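Local coordinates for protein polycyclic ketone monooxygenase (PDB 5MQ6) that catalyses Baeyer-Villiger oxidation of ketones, polycyclic ones in particular, using FAD and NADPH to insert one oxygen atom next to the carbonyl and give esters or lactones, at residues 133-138 against 151-156; 141-146 against 161-166; 306-311 against 352-357. All coordinates share one frame; numbering follows the deposited sequence.

Contact 1: 133-138 against 151-156. With FAD (flavin-adenine dinucleotide), chain B.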
loop_
_atom_site.group_PDB
_atom_site.type_symbol
_atom_site.label_atom_id
_atom_site.label_comp_id
_atom_site.label_asym_id
_atom_site.label_seq_id
_atom_site.Cartn_x
_atom_site.Cartn_y
_atom_site.Cartn_z
ATOM N N ASP A 133 2.696 10.919 1.817
ATOM C CA ASP A 133 1.459 11.705 1.963
ATOM C C ASP A 133 1.000 11.803 3.394
ATOM O O ASP A 133 0.163 12.658 3.698
ATOM C CB ASP A 133 0.346 11.216 0.979
ATOM C CG ASP A 133 -0.083 9.698 1.216
ATOM O OD1 ASP A 133 0.370 9.117 2.271
ATOM O OD2 ASP A 133 -0.890 9.103 0.380
ATOM N N VAL A 134 1.607 11.027 4.308
ATOM C CA VAL A 134 1.365 11.150 5.709
ATOM C C VAL A 134 2.549 11.949 6.294
ATOM O O VAL A 134 3.707 11.752 5.862
ATOM C CB VAL A 134 1.287 9.772 6.349
ATOM C CG1 VAL A 134 1.290 9.807 7.849
ATOM C CG2 VAL A 134 0.033 9.125 5.839
ATOM N N GLU A 135 2.269 12.804 7.272
ATOM C CA GLU A 135 3.355 13.471 8.029
ATOM C C GLU A 135 4.556 12.542 8.320
ATOM O O GLU A 135 4.398 11.485 8.936
ATOM C CB GLU A 135 2.814 13.986 9.364
ATOM C CG GLU A 135 3.759 14.866 10.198
ATOM C CD GLU A 135 3.312 15.036 11.590
ATOM O OE1 GLU A 135 3.338 13.976 12.305
ATOM O OE2 GLU A 135 2.976 16.233 11.994
ATOM N N SER A 136 5.746 13.027 7.991
ATOM C CA SER A 136 7.015 12.358 8.252
ATOM C C SER A 136 7.177 11.878 9.691
ATOM O O SER A 136 7.653 10.715 9.925
ATOM C CB SER A 136 8.152 13.280 7.814
ATOM O OG SER A 136 8.324 14.269 8.775
ATOM N N TYR A 137 6.799 12.726 10.663
ATOM C CA TYR A 137 6.968 12.408 12.090
ATOM C C TYR A 137 6.071 11.231 12.524
ATOM O O TYR A 137 6.355 10.543 13.485
ATOM C CB TYR A 137 6.790 13.652 13.060
ATOM C CG TYR A 137 7.280 15.008 12.452
ATOM C CD1 TYR A 137 8.601 15.159 12.016
ATOM C CD2 TYR A 137 6.407 16.054 12.251
ATOM C CE1 TYR A 137 9.035 16.321 11.381
ATOM C CE2 TYR A 137 6.800 17.211 11.638
ATOM C CZ TYR A 137 8.122 17.372 11.228
ATOM O OH TYR A 137 8.525 18.530 10.623
ATOM N N SER A 138 4.988 11.028 11.799
ATOM C CA SER A 138 4.038 9.950 12.047
ATOM C C SER A 138 4.333 8.705 11.245
ATOM O O SER A 138 4.036 7.602 11.698
ATOM C CB SER A 138 2.618 10.496 11.783
ATOM O OG SER A 138 2.308 11.435 12.879
ATOM N N LYS A 151 13.535 16.328 7.956
ATOM C CA LYS A 151 13.854 17.688 7.486
ATOM C C LYS A 151 12.625 18.572 7.281
ATOM O O LYS A 151 12.719 19.767 7.389
ATOM C CB LYS A 151 14.620 17.640 6.183
ATOM C CG LYS A 151 16.045 17.091 6.331
ATOM C CD LYS A 151 16.589 16.617 4.992
ATOM C CE LYS A 151 18.017 16.040 5.125
ATOM N NZ LYS A 151 18.390 15.160 3.974
ATOM N N SER A 152 11.502 17.952 6.964
ATOM C CA SER A 152 10.226 18.621 6.615
ATOM C C SER A 152 9.005 17.892 7.209
ATOM O O SER A 152 9.110 16.750 7.800
ATOM C CB SER A 152 10.085 18.674 5.119
ATOM O OG SER A 152 11.200 19.353 4.546
ATOM N N LYS A 153 7.859 18.546 7.051
ATOM C CA LYS A 153 6.576 17.957 7.454
ATOM C C LYS A 153 6.214 16.670 6.680
ATOM O O LYS A 153 5.630 15.825 7.245
ATOM C CB LYS A 153 5.396 18.923 7.385
ATOM C CG LYS A 153 4.168 18.335 8.104
ATOM C CD LYS A 153 3.416 19.347 8.935
ATOM C CE LYS A 153 2.095 18.885 9.498
ATOM N NZ LYS A 153 2.178 18.662 10.999
ATOM N N TYR A 154 6.538 16.626 5.408
ATOM C CA TYR A 154 6.346 15.542 4.496
ATOM C C TYR A 154 7.737 15.229 3.908
ATOM O O TYR A 154 8.418 16.090 3.302
ATOM C CB TYR A 154 5.362 15.921 3.413
ATOM C CG TYR A 154 4.059 16.365 4.074
ATOM C CD1 TYR A 154 3.241 15.411 4.780
ATOM C CD2 TYR A 154 3.698 17.707 4.127
ATOM C CE1 TYR A 154 2.117 15.794 5.473
ATOM C CE2 TYR A 154 2.586 18.091 4.873
ATOM C CZ TYR A 154 1.784 17.151 5.492
ATOM O OH TYR A 154 0.697 17.526 6.191
ATOM N N ALA A 155 8.137 13.980 4.055
ATOM C CA ALA A 155 9.418 13.505 3.519
ATOM C C ALA A 155 9.416 13.231 2.043
ATOM O O ALA A 155 8.493 12.615 1.500
ATOM C CB ALA A 155 9.852 12.215 4.281
ATOM N N ALA A 156 10.512 13.611 1.383
ATOM C CA ALA A 156 10.749 13.240 -0.030
ATOM C C ALA A 156 11.396 11.800 -0.124
ATOM O O ALA A 156 11.933 11.292 0.848
ATOM C CB ALA A 156 11.624 14.267 -0.716
HETATM P PA FAD B . 6.861 -2.606 0.562
HETATM O O1A FAD B . 5.984 -2.764 -0.635
HETATM O O2A FAD B . 7.465 -1.259 0.918
HETATM O O5B FAD B . 8.075 -3.647 0.424
HETATM C C5B FAD B . 7.821 -4.969 0.087
HETATM C C4B FAD B . 8.945 -5.460 -0.802
HETATM O O4B FAD B . 8.765 -6.882 -0.945
HETATM C C3B FAD B . 8.987 -4.878 -2.212
HETATM O O3B FAD B . 10.307 -4.539 -2.549
HETATM C C2B FAD B . 8.501 -6.005 -3.080
HETATM O O2B FAD B . 9.035 -5.959 -4.381
HETATM C C1B FAD B . 8.977 -7.208 -2.293
HETATM N N9A FAD B . 8.280 -8.422 -2.642
HETATM C C8A FAD B . 6.929 -8.607 -2.669
HETATM N N7A FAD B . 6.692 -9.849 -3.080
HETATM C C5A FAD B . 7.848 -10.482 -3.344
HETATM C C6A FAD B . 8.216 -11.840 -3.783
HETATM N N6A FAD B . 7.371 -12.801 -4.092
HETATM N N1A FAD B . 9.507 -12.046 -3.828
HETATM C C2A FAD B . 10.432 -11.096 -3.555
HETATM N N3A FAD B . 10.217 -9.861 -3.165
HETATM C C4A FAD B . 8.895 -9.517 -3.071
HETATM N N1 FAD B . 1.671 4.578 2.776
HETATM C C2 FAD B . 1.527 5.445 3.832
HETATM O O2 FAD B . 1.072 5.055 4.900
HETATM N N3 FAD B . 1.882 6.732 3.712
HETATM C C4 FAD B . 2.380 7.186 2.551
HETATM O O4 FAD B . 2.692 8.369 2.506
HETATM C C4X FAD B . 2.574 6.343 1.359
HETATM N N5 FAD B . 3.057 6.776 0.146
HETATM C C5X FAD B . 3.175 5.874 -0.860
HETATM C C6 FAD B . 3.679 6.303 -2.182
HETATM C C7 FAD B . 3.767 5.250 -3.211
HETATM C C7M FAD B . 4.275 5.573 -4.598
HETATM C C8 FAD B . 3.353 3.838 -2.962
HETATM C C8M FAD B . 3.446 2.737 -4.016
HETATM C C9 FAD B . 2.877 3.477 -1.717
HETATM C C9A FAD B . 2.773 4.436 -0.669
HETATM N N10 FAD B . 2.258 4.013 0.568
HETATM C C10 FAD B . 2.177 4.954 1.599
HETATM C "C1'" FAD B . 1.911 2.602 0.851
HETATM C "C2'" FAD B . 3.288 1.870 1.137
HETATM O "O2'" FAD B . 3.376 0.704 0.307
HETATM C "C3'" FAD B . 3.538 1.511 2.642
HETATM O "O3'" FAD B . 3.518 2.712 3.419
HETATM C "C4'" FAD B . 4.904 0.882 3.007
HETATM O "O4'" FAD B . 6.087 1.481 2.313
HETATM C "C5'" FAD B . 4.853 -0.643 2.787
HETATM O "O5'" FAD B . 5.982 -1.218 3.516
HETATM P P FAD B . 6.107 -2.821 3.312
HETATM O O1P FAD B . 7.588 -3.151 3.726
HETATM O O2P FAD B . 4.878 -3.435 3.996
HETATM O O3P FAD B . 5.844 -3.087 1.709
#
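D133 O lies 4.1 Å from Y154 CE1 where the FAD-binding loop of this flavoprotein monooxygenase turns into the short helix 136-139. D133 also sends its backbone N to the flavin carbonyl, D133 N to FAD O4 2.6 Å, and its carboxylate pairs with R426. Next comes V134, whose C lies in the plane of the Y154 ring, at its edge. E135 N follows along the same edge, 3.5 Å from Y154 CE1, while the phenol hydroxyl is hydrogen-bonded to D354. E135, at the N-cap position, holds CG anti to its own N (chi1 -172°) and runs out extended to K153. E135 OE2 takes K153 NZ on its anti lone pair at 2.7 Å and also has R332 as a salt-bridge partner, so two cations probably keep this buried acid ionised. S136 then grips the loop twice. Its backbone N donates to K153 O at 2.9 Å, and S136 OG donates to S152 O at 2.8 Å, in the carbonyl plane. Y137 swings its ring end over to the same strip of chain: its OH is bonded to T313, and Y137 CE1 comes to 3.6 Å from S152 O.

Contact 2: 141-146 against 161-166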
loop_
_atom_site.group_PDB
_atom_site.type_symbol
_atom_site.label_atom_id
_atom_site.label_comp_id
_atom_site.label_asym_id
_atom_site.label_seq_id
_atom_site.Cartn_x
_atom_site.Cartn_y
_atom_site.Cartn_z
ATOM N N PRO A 141 9.379 5.126 10.383
ATOM C CA PRO A 141 9.540 4.277 11.544
ATOM C C PRO A 141 10.728 4.547 12.407
ATOM O O PRO A 141 11.773 4.977 11.927
ATOM C CB PRO A 141 9.764 2.883 10.984
ATOM C CG PRO A 141 9.763 2.994 9.518
ATOM C CD PRO A 141 9.419 4.400 9.108
ATOM N N LEU A 142 10.584 4.231 13.682
ATOM C CA LEU A 142 11.727 4.154 14.600
ATOM C C LEU A 142 12.463 5.470 14.721
ATOM O O LEU A 142 13.688 5.499 14.893
ATOM C CB LEU A 142 12.677 3.021 14.203
ATOM C CG LEU A 142 12.071 1.588 14.191
ATOM C CD1 LEU A 142 12.954 0.652 13.328
ATOM C CD2 LEU A 142 11.889 1.084 15.605
ATOM N N LEU A 143 11.705 6.561 14.702
ATOM C CA LEU A 143 12.300 7.889 14.846
ATOM C C LEU A 143 12.972 8.043 16.200
ATOM O O LEU A 143 14.133 8.431 16.294
ATOM C CB LEU A 143 11.247 9.013 14.584
ATOM C CG LEU A 143 10.963 9.167 13.086
ATOM C CD1 LEU A 143 10.050 10.350 12.780
ATOM C CD2 LEU A 143 12.177 9.235 12.171
ATOM N N GLU A 144 12.265 7.680 17.246
ATOM C CA GLU A 144 12.837 7.849 18.556
ATOM C C GLU A 144 14.081 6.962 18.708
ATOM O O GLU A 144 15.029 7.389 19.327
ATOM C CB GLU A 144 11.866 7.521 19.628
ATOM C CG GLU A 144 12.462 7.778 21.032
ATOM C CD GLU A 144 11.442 7.607 22.142
ATOM O OE1 GLU A 144 10.244 7.279 21.893
ATOM O OE2 GLU A 144 11.857 7.763 23.295
ATOM N N GLU A 145 14.074 5.758 18.124
ATOM C CA GLU A 145 15.152 4.788 18.321
ATOM C C GLU A 145 16.371 5.064 17.473
ATOM O O GLU A 145 17.491 4.689 17.835
ATOM C CB GLU A 145 14.681 3.373 18.048
ATOM C CG GLU A 145 13.593 2.931 18.981
ATOM C CD GLU A 145 12.149 3.325 18.586
ATOM O OE1 GLU A 145 11.771 4.271 17.807
ATOM O OE2 GLU A 145 11.328 2.672 19.190
ATOM N N THR A 146 16.195 5.738 16.358
ATOM C CA THR A 146 17.305 6.105 15.553
ATOM C C THR A 146 17.848 7.499 15.927
ATOM O O THR A 146 18.940 7.876 15.498
ATOM C CB THR A 146 16.913 6.140 14.112
ATOM O OG1 THR A 146 15.732 6.929 13.970
ATOM C CG2 THR A 146 16.638 4.721 13.572
ATOM N N LEU A 161 14.262 6.754 1.565
ATOM C CA LEU A 161 15.186 5.695 1.243
ATOM C C LEU A 161 16.437 5.700 2.178
ATOM O O LEU A 161 16.860 4.630 2.736
ATOM C CB LEU A 161 15.529 5.789 -0.222
ATOM C CG LEU A 161 16.589 4.845 -0.764
ATOM C CD1 LEU A 161 16.066 3.428 -0.621
ATOM C CD2 LEU A 161 16.795 5.070 -2.276
ATOM N N GLU A 162 16.980 6.891 2.410
ATOM C CA GLU A 162 18.112 6.995 3.282
ATOM C C GLU A 162 17.754 6.478 4.715
ATOM O O GLU A 162 18.571 5.856 5.387
ATOM C CB GLU A 162 18.659 8.431 3.259
ATOM C CG GLU A 162 19.595 8.796 4.417
ATOM C CD GLU A 162 19.902 10.309 4.436
ATOM O OE1 GLU A 162 19.454 11.070 5.336
ATOM O OE2 GLU A 162 20.561 10.767 3.504
ATOM N N HIS A 163 16.528 6.716 5.167
ATOM C CA HIS A 163 16.130 6.265 6.476
ATOM C C HIS A 163 16.068 4.725 6.579
ATOM O O HIS A 163 16.462 4.170 7.628
ATOM C CB HIS A 163 14.841 6.870 6.887
ATOM C CG HIS A 163 14.453 6.550 8.288
ATOM N ND1 HIS A 163 15.195 6.966 9.387
ATOM C CD2 HIS A 163 13.358 5.933 8.788
ATOM C CE1 HIS A 163 14.579 6.616 10.500
ATOM N NE2 HIS A 163 13.451 6.007 10.169
ATOM N N ALA A 164 15.570 4.096 5.527
ATOM C CA ALA A 164 15.633 2.647 5.388
ATOM C C ALA A 164 17.084 2.136 5.561
ATOM O O ALA A 164 17.346 1.186 6.321
ATOM C CB ALA A 164 15.100 2.278 3.983
ATOM N N TYR A 165 18.016 2.800 4.886
ATOM C CA TYR A 165 19.462 2.533 5.057
ATOM C C TYR A 165 19.954 2.835 6.433
ATOM O O TYR A 165 20.743 2.062 6.978
ATOM C CB TYR A 165 20.333 3.202 3.963
ATOM C CG TYR A 165 20.310 2.289 2.816
ATOM C CD1 TYR A 165 19.167 2.129 2.021
ATOM C CD2 TYR A 165 21.430 1.454 2.544
ATOM C CE1 TYR A 165 19.136 1.222 0.926
ATOM C CE2 TYR A 165 21.410 0.556 1.453
ATOM C CZ TYR A 165 20.247 0.424 0.684
ATOM O OH TYR A 165 20.213 -0.548 -0.261
ATOM N N ARG A 166 19.434 3.903 7.032
ATOM C CA ARG A 166 19.795 4.219 8.402
ATOM C C ARG A 166 19.398 3.072 9.341
ATOM O O ARG A 166 20.130 2.703 10.308
ATOM C CB ARG A 166 19.157 5.532 8.841
ATOM C CG ARG A 166 19.303 5.849 10.321
ATOM C CD ARG A 166 18.800 7.260 10.687
ATOM N NE ARG A 166 19.422 8.264 9.849
ATOM C CZ ARG A 166 18.924 8.852 8.758
ATOM N NH1 ARG A 166 17.672 8.649 8.331
ATOM N NH2 ARG A 166 19.737 9.665 8.074
#
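H163 points the edge of its imidazole at P141, and NE2 donates to P141 O at 2.6 Å. The bond is nearly straight, 174° at the hydrogen, and lies both in the ring plane and in the plane of the carbonyl. With CG anti to the backbone N (chi1 -174°), the ring stretches away from its own helix and reaches across to the other segment. T146 approaches another part of the same rim: its OG1 lies close to the ring plane, 3.7 Å from H163 CE1. That hydroxyl is turned back into its own helix, where T146 OG1 donates to L142 O at 2.7 Å. The same carbonyl accepts T146 N from its opposite face, and L142 is the N-cap residue of this one-turn helix. L143 adds a methyl, CD2, which sits obliquely to the imidazole at 3.9 Å from H163 CE1.

Helix 143-146 follows the FAD-contacting stretch that includes Y139 and packs on helix 157-170; helix 88-99 lies beside them, with Y88 touching both P141 and H163. On the far side of the imidazole, R166 NH1 donates to H163 ND1 at 3.2 Å. NH1 lies near the ring plane and ND1 in the guanidinium plane, although the two planes are tilted against each other. This bond uses ND1 as an acceptor, in keeping with a neutral ring carrying its proton on NE2. A leucine here would probably leave P141 O without its donor and R166 NH1 without its acceptor, the guanidinium then resting on E162 and Y148. R166 NH2 is in a salt bridge with E162 OE1, and the guanidinium makes a cation-pi contact with Y148. Further back along the arginine, R166 CD packs against T146 CB at 4.1 Å.

Contact 3: 306-311 against 352-357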
loop_
_atom_site.group_PDB
_atom_site.type_symbol
_atom_site.label_atom_id
_atom_site.label_comp_id
_atom_site.label_asym_id
_atom_site.label_seq_id
_atom_site.Cartn_x
_atom_site.Cartn_y
_atom_site.Cartn_z
ATOM N N TRP A 306 -6.762 17.894 -2.012
ATOM C CA TRP A 306 -6.861 18.801 -0.848
ATOM C C TRP A 306 -5.518 19.494 -0.652
ATOM O O TRP A 306 -4.614 19.284 -1.441
ATOM C CB TRP A 306 -7.361 17.998 0.369
ATOM C CG TRP A 306 -7.958 18.763 1.512
ATOM C CD1 TRP A 306 -7.673 18.561 2.816
ATOM C CD2 TRP A 306 -8.914 19.868 1.465
ATOM N NE1 TRP A 306 -8.405 19.415 3.605
ATOM C CE2 TRP A 306 -9.194 20.218 2.820
ATOM C CE3 TRP A 306 -9.589 20.558 0.426
ATOM C CZ2 TRP A 306 -10.087 21.237 3.173
ATOM C CZ3 TRP A 306 -10.435 21.634 0.783
ATOM C CH2 TRP A 306 -10.696 21.948 2.149
ATOM N N TRP A 307 -5.390 20.335 0.360
ATOM C CA TRP A 307 -4.230 21.130 0.534
ATOM C C TRP A 307 -3.143 20.309 1.243
ATOM O O TRP A 307 -3.443 19.377 1.982
ATOM C CB TRP A 307 -4.542 22.374 1.335
ATOM C CG TRP A 307 -5.054 22.102 2.771
ATOM C CD1 TRP A 307 -6.328 21.899 3.133
ATOM C CD2 TRP A 307 -4.287 22.058 3.964
ATOM N NE1 TRP A 307 -6.424 21.710 4.486
ATOM C CE2 TRP A 307 -5.190 21.813 5.035
ATOM C CE3 TRP A 307 -2.925 22.219 4.254
ATOM C CZ2 TRP A 307 -4.778 21.695 6.345
ATOM C CZ3 TRP A 307 -2.515 22.133 5.549
ATOM C CH2 TRP A 307 -3.419 21.865 6.587
ATOM N N ARG A 308 -1.880 20.659 0.956
ATOM C CA ARG A 308 -0.721 19.984 1.569
ATOM C C ARG A 308 -0.082 20.714 2.735
ATOM O O ARG A 308 0.150 20.111 3.817
ATOM C CB ARG A 308 0.326 19.707 0.510
ATOM C CG ARG A 308 1.641 19.058 0.970
ATOM C CD ARG A 308 1.424 17.597 1.233
ATOM N NE ARG A 308 0.499 17.372 2.378
ATOM C CZ ARG A 308 0.084 16.143 2.773
ATOM N NH1 ARG A 308 0.513 15.014 2.167
ATOM N NH2 ARG A 308 -0.734 16.031 3.814
ATOM N N GLY A 309 0.297 21.983 2.547
ATOM C CA GLY A 309 0.984 22.648 3.609
ATOM C C GLY A 309 2.346 22.124 4.063
ATOM O O GLY A 309 2.633 21.966 5.270
ATOM N N GLN A 310 3.202 21.909 3.084
ATOM C CA GLN A 310 4.586 21.497 3.304
ATOM C C GLN A 310 5.260 22.637 4.014
ATOM O O GLN A 310 4.911 23.797 3.764
ATOM C CB GLN A 310 5.281 21.157 2.007
ATOM C CG GLN A 310 6.787 20.899 2.140
ATOM C CD GLN A 310 7.095 19.617 2.931
ATOM O OE1 GLN A 310 6.697 19.446 4.095
ATOM N NE2 GLN A 310 7.839 18.715 2.310
ATOM N N ARG A 311 6.197 22.291 4.897
ATOM C CA ARG A 311 6.785 23.156 5.878
ATOM C C ARG A 311 8.136 22.477 6.298
ATOM O O ARG A 311 8.217 21.231 6.455
ATOM C CB ARG A 311 5.815 23.132 7.071
ATOM C CG ARG A 311 5.669 24.342 7.919
ATOM C CD ARG A 311 4.793 24.120 9.189
ATOM N NE ARG A 311 5.200 22.928 9.915
ATOM C CZ ARG A 311 6.319 22.767 10.652
ATOM N NH1 ARG A 311 7.146 23.795 10.883
ATOM N NH2 ARG A 311 6.612 21.553 11.194
ATOM N N VAL A 352 -1.181 16.660 14.542
ATOM C CA VAL A 352 -0.694 16.746 13.177
ATOM C C VAL A 352 -1.241 17.936 12.444
ATOM O O VAL A 352 -0.468 18.612 11.659
ATOM C CB VAL A 352 -0.927 15.426 12.389
ATOM C CG1 VAL A 352 -0.360 15.571 10.996
ATOM C CG2 VAL A 352 -0.202 14.265 13.080
ATOM N N ALA A 353 -2.551 18.151 12.611
ATOM C CA ALA A 353 -3.213 19.373 12.096
ATOM C C ALA A 353 -2.984 19.630 10.617
ATOM O O ALA A 353 -2.641 20.746 10.185
ATOM C CB ALA A 353 -2.756 20.604 12.895
ATOM N N ASP A 354 -3.142 18.592 9.823
ATOM C CA ASP A 354 -3.068 18.754 8.414
ATOM C C ASP A 354 -4.344 18.271 7.782
ATOM O O ASP A 354 -5.333 18.014 8.475
ATOM C CB ASP A 354 -1.767 18.088 7.890
ATOM C CG ASP A 354 -1.863 16.561 7.763
ATOM O OD1 ASP A 354 -2.874 15.964 8.151
ATOM O OD2 ASP A 354 -0.885 15.982 7.253
ATOM N N GLY A 355 -4.332 18.132 6.463
ATOM C CA GLY A 355 -5.512 17.818 5.729
ATOM C C GLY A 355 -6.170 16.492 6.013
ATOM O O GLY A 355 -7.339 16.359 5.738
ATOM N N TRP A 356 -5.393 15.511 6.522
ATOM C CA TRP A 356 -5.960 14.238 6.925
ATOM C C TRP A 356 -6.915 14.366 8.119
ATOM O O TRP A 356 -7.739 13.513 8.313
ATOM C CB TRP A 356 -4.840 13.295 7.365
ATOM C CG TRP A 356 -4.018 12.700 6.226
ATOM C CD1 TRP A 356 -2.745 13.077 5.839
ATOM C CD2 TRP A 356 -4.363 11.563 5.425
ATOM N NE1 TRP A 356 -2.296 12.218 4.823
ATOM C CE2 TRP A 356 -3.276 11.304 4.552
ATOM C CE3 TRP A 356 -5.487 10.758 5.342
ATOM C CZ2 TRP A 356 -3.299 10.276 3.605
ATOM C CZ3 TRP A 356 -5.509 9.750 4.428
ATOM C CH2 TRP A 356 -4.410 9.505 3.552
ATOM N N THR A 357 -6.790 15.421 8.915
ATOM C CA THR A 357 -7.604 15.609 10.118
ATOM C C THR A 357 -8.951 16.281 9.821
ATOM O O THR A 357 -9.698 16.593 10.757
ATOM C CB THR A 357 -6.803 16.377 11.209
ATOM O OG1 THR A 357 -6.542 17.732 10.787
ATOM C CG2 THR A 357 -5.500 15.733 11.444
HETATM O O HOH W 1 -2.337 18.564 4.380
#
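One water sits between the segments, gripped by four groups: it donates to W307 O and R308 O and accepts from R308 NH2 and G355 N. The shortest of these bonds is to W307 O, 2.8 Å, and the water to G355 N bond is 2.9 Å. The water thus satisfies two carbonyls of one loop and an amide of the other.

Beside it, R308 and D354 lie alongside each other and point the same way, their planes 27° apart. R308 NH2 forms a long salt bridge to D354 OD2 at 3.4 Å. Each has a stronger partner elsewhere: R308 NH1 bonds to D133 O, and D354 OD2 to the hydroxyl of Y154. The other carboxylate oxygen, OD1, closes an Asx turn by accepting W356 N from above the carboxylate plane, at the beginning of the 3-10 segment that opens at G355. The contact thereby joins the loop between strand 305-306 and helix 315-322 to the loop between helices 328-340 and 363-366, with the W356 side chain about 6 Å from FAD.

W307 covers this turn. With CG between the backbone N and the carbonyl carbon (chi1 62°), W307 brings one face of its indole over G355 N, 3.6 Å from CZ2, while CH2 meets D354 CA obliquely. W306 presents its edge instead, CD1 lying 3.7 Å from G355 O. Both indole N-H groups, of W306 and W307, donate to the carboxylate oxygen OE2 of E358.

Overall arrangement
Contacts 1 and 3 are joined directly, their centres 10 Å apart. Y154 OH reaches D354 OD2 at 2.5 Å and K153 NZ reaches V352 O at 2.7 Å, both probable hydrogen bonds. D133 O accepts from R308 NH1 and W356 NE1, so both segments of contact 3 hold the residue whose N binds the flavin carbonyl. D133 also has its side chain about 4 Å from the bound NADPH. Contact 2 meets contact 1 by packing alone, S136 O to L143 CD1 3.7 Å, with centres 13 Å apart. It lies farther from the flavin, the P141 side chain about 8 Å from FAD. Contacts 2 and 3 do not touch, their nearest atoms about 11 Å apart.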